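PDB 4JBM: interferon-inducible protein AIM2 from Mus musculus, which senses double-stranded DNA in the cytosol through its HIN domain, the part present here, and triggers inflammasome assembly and pyroptosis. Local coordinates for residues 3-9 / 53-59. Sequence-based numbering, arbitrary orientation.
Sequences PLVVTVL and PKRTIKI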
loop_
_atom_site.group_PDB
_atom_site.type_symbol
_atom_site.label_atom_id
_atom_site.label_comp_id
_atom_site.label_asym_id
_atom_site.label_seq_id
_atom_site.Cartn_x
_atom_site.Cartn_y
_atom_site.Cartn_z
ATOM N N PRO A 3 5.696 -2.372 -23.277
ATOM C CA PRO A 3 4.669 -3.155 -22.582
ATOM C C PRO A 3 5.243 -4.230 -21.667
ATOM O O PRO A 3 6.278 -4.825 -21.958
ATOM C CB PRO A 3 3.903 -3.807 -23.732
ATOM C CG PRO A 3 4.040 -2.847 -24.861
ATOM C CD PRO A 3 5.417 -2.257 -24.721
ATOM N N LEU A 4 4.560 -4.446 -20.552
ATOM C CA LEU A 4 5.022 -5.361 -19.520
ATOM C C LEU A 4 3.911 -6.344 -19.174
ATOM O O LEU A 4 2.800 -5.940 -18.829
ATOM C CB LEU A 4 5.471 -4.580 -18.276
ATOM C CG LEU A 4 6.314 -5.310 -17.226
ATOM C CD1 LEU A 4 7.583 -5.864 -17.849
ATOM C CD2 LEU A 4 6.668 -4.382 -16.078
ATOM N N VAL A 5 4.213 -7.632 -19.271
ATOM C CA VAL A 5 3.276 -8.666 -18.861
ATOM C C VAL A 5 3.470 -8.942 -17.381
ATOM O O VAL A 5 4.581 -9.224 -16.940
ATOM C CB VAL A 5 3.498 -9.969 -19.635
ATOM C CG1 VAL A 5 2.511 -11.030 -19.167
ATOM C CG2 VAL A 5 3.354 -9.730 -21.123
ATOM N N VAL A 6 2.397 -8.796 -16.608
ATOM C CA VAL A 6 2.440 -9.038 -15.175
ATOM C C VAL A 6 1.283 -9.942 -14.753
ATOM O O VAL A 6 0.276 -10.070 -15.452
ATOM C CB VAL A 6 2.373 -7.722 -14.363
ATOM C CG1 VAL A 6 3.603 -6.863 -14.621
ATOM C CG2 VAL A 6 1.128 -6.961 -14.717
ATOM N N THR A 7 1.462 -10.596 -13.617
ATOM C CA THR A 7 0.436 -11.416 -13.001
ATOM C C THR A 7 -0.123 -10.626 -11.819
ATOM O O THR A 7 0.642 -10.142 -10.985
ATOM C CB THR A 7 1.046 -12.737 -12.495
ATOM O OG1 THR A 7 1.691 -13.415 -13.581
ATOM C CG2 THR A 7 -0.022 -13.635 -11.886
ATOM N N VAL A 8 -1.443 -10.493 -11.736
ATOM C CA VAL A 8 -2.030 -9.738 -10.627
ATOM C C VAL A 8 -2.115 -10.596 -9.367
ATOM O O VAL A 8 -2.637 -11.709 -9.391
ATOM C CB VAL A 8 -3.417 -9.155 -10.977
ATOM C CG1 VAL A 8 -3.957 -8.342 -9.806
ATOM C CG2 VAL A 8 -3.324 -8.289 -12.211
ATOM N N LEU A 9 -1.588 -10.055 -8.272
ATOM C CA LEU A 9 -1.488 -10.745 -6.987
ATOM C C LEU A 9 -2.526 -10.265 -5.976
ATOM O O LEU A 9 -3.040 -11.058 -5.189
ATOM C CB LEU A 9 -0.092 -10.537 -6.392
ATOM C CG LEU A 9 1.017 -11.555 -6.678
ATOM C CD1 LEU A 9 0.956 -12.073 -8.085
ATOM C CD2 LEU A 9 2.362 -10.911 -6.418
ATOM N N PRO A 53 -6.876 -11.135 -9.035
ATOM C CA PRO A 53 -5.730 -11.987 -8.698
ATOM C C PRO A 53 -5.629 -13.200 -9.613
ATOM O O PRO A 53 -6.662 -13.738 -10.010
ATOM C CB PRO A 53 -6.021 -12.404 -7.253
ATOM C CG PRO A 53 -6.753 -11.217 -6.692
ATOM C CD PRO A 53 -7.639 -10.748 -7.831
ATOM N N LYS A 54 -4.399 -13.565 -9.977
ATOM C CA LYS A 54 -4.097 -14.728 -10.826
ATOM C C LYS A 54 -4.307 -14.512 -12.327
ATOM O O LYS A 54 -3.916 -15.357 -13.132
ATOM C CB LYS A 54 -4.793 -16.002 -10.333
ATOM C CG LYS A 54 -4.420 -16.365 -8.910
ATOM C CD LYS A 54 -4.880 -17.768 -8.562
ATOM C CE LYS A 54 -4.481 -18.134 -7.142
ATOM N NZ LYS A 54 -4.376 -19.608 -6.975
ATOM N N ARG A 55 -4.920 -13.392 -12.705
ATOM C CA ARG A 55 -5.088 -13.086 -14.123
ATOM C C ARG A 55 -3.773 -12.519 -14.651
ATOM O O ARG A 55 -3.006 -11.917 -13.900
ATOM C CB ARG A 55 -6.245 -12.100 -14.359
ATOM C CG ARG A 55 -7.645 -12.728 -14.352
ATOM C CD ARG A 55 -7.991 -13.371 -15.691
ATOM N NE ARG A 55 -9.175 -14.225 -15.615
ATOM C CZ ARG A 55 -9.151 -15.530 -15.345
ATOM N NH1 ARG A 55 -7.995 -16.146 -15.135
ATOM N NH2 ARG A 55 -10.283 -16.222 -15.297
ATOM N N THR A 56 -3.515 -12.707 -15.940
ATOM C CA THR A 56 -2.309 -12.160 -16.545
ATOM C C THR A 56 -2.680 -10.999 -17.445
ATOM O O THR A 56 -3.555 -11.123 -18.297
ATOM C CB THR A 56 -1.519 -13.217 -17.347
ATOM O OG1 THR A 56 -2.371 -13.816 -18.332
ATOM C CG2 THR A 56 -0.980 -14.293 -16.424
ATOM N N ILE A 57 -2.015 -9.866 -17.247
ATOM C CA ILE A 57 -2.334 -8.667 -18.006
ATOM C C ILE A 57 -1.095 -8.043 -18.632
ATOM O O ILE A 57 0.009 -8.166 -18.104
ATOM C CB ILE A 57 -3.042 -7.605 -17.130
ATOM C CG1 ILE A 57 -2.168 -7.234 -15.936
ATOM C CG2 ILE A 57 -4.397 -8.106 -16.654
ATOM C CD1 ILE A 57 -2.714 -6.077 -15.102
ATOM N N LYS A 58 -1.302 -7.364 -19.760
ATOM C CA LYS A 58 -0.244 -6.639 -20.444
ATOM C C LYS A 58 -0.543 -5.143 -20.325
ATOM O O LYS A 58 -1.645 -4.675 -20.651
ATOM C CB LYS A 58 -0.165 -7.067 -21.913
ATOM C CG LYS A 58 1.112 -6.639 -22.634
ATOM C CD LYS A 58 1.218 -7.268 -24.025
ATOM C CE LYS A 58 2.565 -6.971 -24.664
ATOM N NZ LYS A 58 3.674 -7.550 -23.856
ATOM N N ILE A 59 0.441 -4.397 -19.838
ATOM C CA ILE A 59 0.249 -2.988 -19.539
ATOM C C ILE A 59 1.217 -2.155 -20.365
ATOM O O ILE A 59 2.424 -2.373 -20.328
ATOM C CB ILE A 59 0.467 -2.701 -18.031
ATOM C CG1 ILE A 59 -0.298 -3.717 -17.176
ATOM C CG2 ILE A 59 0.078 -1.259 -17.693
ATOM C CD1 ILE A 59 -0.169 -3.515 -15.674
#
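Val-6 and Ile-57 face each other as a hydrogen-bonded antiparallel pair. Val-6 N reaches Ile-57 O at 2.9 Å, and Ile-57 N returns the bond to Val-6 O; both are nearly straight. The ladder continues through Leu-4 with Ile-59 and through Val-8 N with Arg-55 O. Beyond the regular strand, Lys-54 N gives a short bond to Val-8 O (2.6 Å), in the carbonyl plane.

The tight side is apolar. Val-6 chi1 (-65°) leaves CG2 between the backbone N and the carbonyl carbon, where it meets Ile-57 CG1 at 3.5 Å. The same methyl touches Ile-59 CD1 at 3.8 Å. Ile-57 CD1 reaches on to Val-8 CG2 (3.7 Å). Phe-38, Val-31 and Val-71 continue this core.

The other face, with Val-5, Thr-7, Thr-56 and Lys-58, is looser and partly exposed. Thr-7 OG1 and Thr-56 CG2 are 4.0 Å apart. Lys-58 runs extended, then bends at its last torsion (chi4 62°). Its CE lies 3.6 Å from Pro-3 CB, and its NZ 3.5 Å from Val-5 CG2.

Strand 56-60 thus pairs with strand 4-16, which strand 25-32 flanks on its other edge. Such antiparallel pairing within a mixed sheet typifies the HIN domain's first OB fold.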